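Local coordinates for protein sulfoquinovosidase (Escherichia coli, PDB 5AEG) that hydrolyses sulfoquinovosyl diacylglycerides and simple sulfoquinovosides such as sulfoquinovosyl glycerol, releasing sulfoquinovose for use as a source of carbon and sulfur, at residues G583-V586 against F591-Y594. Sequence-based numbering, arbitrary orientation.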
loop_
_atom_site.group_PDB
_atom_site.type_symbol
_atom_site.label_atom_id
_atom_site.label_comp_id
_atom_site.label_asym_id
_atom_site.label_seq_id
_atom_site.Cartn_x
_atom_site.Cartn_y
_atom_site.Cartn_z
ATOM N N GLY A 583 4.481 -7.609 -14.150
ATOM C CA GLY A 583 3.835 -6.486 -13.416
ATOM C C GLY A 583 2.403 -6.225 -13.776
ATOM O O GLY A 583 1.856 -5.165 -13.473
ATOM N N LEU A 584 1.749 -7.173 -14.419
ATOM C CA LEU A 584 0.365 -7.041 -14.762
ATOM C C LEU A 584 -0.421 -7.393 -13.447
ATOM O O LEU A 584 -0.375 -8.529 -12.991
ATOM C CB LEU A 584 -0.038 -8.057 -15.800
ATOM C CG LEU A 584 -1.453 -8.043 -16.291
ATOM C CD1 LEU A 584 -1.970 -6.757 -16.831
ATOM C CD2 LEU A 584 -1.664 -9.136 -17.306
ATOM N N PRO A 585 -0.969 -6.359 -12.801
ATOM C CA PRO A 585 -1.534 -6.648 -11.421
ATOM C C PRO A 585 -2.780 -7.553 -11.385
ATOM O O PRO A 585 -3.540 -7.665 -12.346
ATOM C CB PRO A 585 -1.844 -5.264 -10.898
ATOM C CG PRO A 585 -2.295 -4.510 -12.160
ATOM C CD PRO A 585 -1.261 -4.974 -13.215
ATOM N N VAL A 586 -2.999 -8.170 -10.225
ATOM C CA VAL A 586 -4.105 -9.128 -10.075
ATOM C C VAL A 586 -5.447 -8.439 -10.039
ATOM O O VAL A 586 -6.377 -8.874 -10.694
ATOM C CB VAL A 586 -3.901 -10.046 -8.843
ATOM C CG1 VAL A 586 -5.036 -11.048 -8.741
ATOM C CG2 VAL A 586 -2.574 -10.774 -8.990
ATOM N N PHE A 591 -9.587 0.210 -17.318
ATOM C CA PHE A 591 -8.959 0.832 -18.493
ATOM C C PHE A 591 -7.710 0.091 -18.905
ATOM O O PHE A 591 -7.272 0.305 -19.999
ATOM C CB PHE A 591 -8.788 2.337 -18.329
ATOM C CG PHE A 591 -7.920 2.742 -17.167
ATOM C CD1 PHE A 591 -6.561 2.575 -17.207
ATOM C CD2 PHE A 591 -8.490 3.262 -16.065
ATOM C CE1 PHE A 591 -5.762 2.998 -16.132
ATOM C CE2 PHE A 591 -7.720 3.646 -14.970
ATOM C CZ PHE A 591 -6.366 3.546 -15.023
ATOM N N LEU A 592 -7.176 -0.857 -18.116
ATOM C CA LEU A 592 -6.109 -1.691 -18.599
ATOM C C LEU A 592 -6.569 -2.552 -19.813
ATOM O O LEU A 592 -5.722 -2.896 -20.688
ATOM C CB LEU A 592 -5.536 -2.632 -17.594
ATOM C CG LEU A 592 -4.804 -2.083 -16.363
ATOM C CD1 LEU A 592 -4.031 -3.156 -15.646
ATOM C CD2 LEU A 592 -3.967 -0.891 -16.691
ATOM N N HIS A 593 -7.850 -2.909 -19.820
ATOM C CA HIS A 593 -8.394 -3.794 -20.880
ATOM C C HIS A 593 -9.430 -3.158 -21.742
ATOM O O HIS A 593 -9.809 -3.785 -22.715
ATOM C CB HIS A 593 -8.890 -5.117 -20.302
ATOM C CG HIS A 593 -7.833 -5.905 -19.674
ATOM N ND1 HIS A 593 -6.725 -6.375 -20.379
ATOM C CD2 HIS A 593 -7.639 -6.269 -18.368
ATOM C CE1 HIS A 593 -5.927 -7.020 -19.545
ATOM N NE2 HIS A 593 -6.470 -6.977 -18.324
ATOM N N TYR A 594 -9.965 -1.982 -21.389
ATOM C CA TYR A 594 -11.042 -1.261 -22.093
ATOM C C TYR A 594 -10.526 0.170 -22.286
ATOM O O TYR A 594 -11.154 1.110 -21.930
ATOM C CB TYR A 594 -12.429 -1.330 -21.331
ATOM C CG TYR A 594 -12.842 -2.768 -21.193
ATOM C CD1 TYR A 594 -13.568 -3.408 -22.226
ATOM C CD2 TYR A 594 -12.423 -3.545 -20.120
ATOM C CE1 TYR A 594 -13.827 -4.790 -22.178
ATOM C CE2 TYR A 594 -12.736 -4.921 -20.025
ATOM C CZ TYR A 594 -13.489 -5.532 -21.029
ATOM O OH TYR A 594 -13.728 -6.884 -21.052
#
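Leu584 and Leu592 mark the closest approach of the two backbones, yet their CA atoms stay 9.2 Å apart, so side chains alone bridge the gap. Segment 583-586 is the irregular link from helix 569-582 to strand 587-588, extended at Leu584 and Pro585; Gly583 leaves the helix with positive phi (72°), a conformation that suits glycine. Segment 591-594 follows the same short strand.

Leu592 carries the contact. Its CG stands beside the backbone N and anti to the carbonyl carbon (chi1 -65°), and with chi2 near 180° the branch reaches out to the other segment. There its CD1, at the end of the branch, rests against the CG-CD edge of the Pro585 pyrrolidine, touching both carbons almost equally; Pro585 CD to Leu592 CD1 is 4.1 Å. Leu584 adds a second, looser touch, its CD1 lying 4.3 Å from Leu592 CD1. One methyl of Leu592 thus serves both neighbours. The imidazole of His593 lies over CB of the preceding Leu592, near the ring's border, while NE2 is hydrogen-bonded to Arg588. The guanidinium of that arginine also bonds Pro585 O through NE, so one residue between the segments ties polar groups of both.

Helix 232-243 lies against the contact, with Ile233 on Leu584 and His593, Tyr232 on Leu592, and Leu236 on Pro585; Ala494 of helix 486-495 also touches the proline. The contact therefore joins the two loops flanking strand 587-588, within the C-terminal region of this family 31 glycosidase and away from the active site. Between the segments themselves the chemistry is purely apolar: they bury only 116 Å² in all, through non-directional van der Waals contact that depends on fit, whereas the directional polar links run through Arg588.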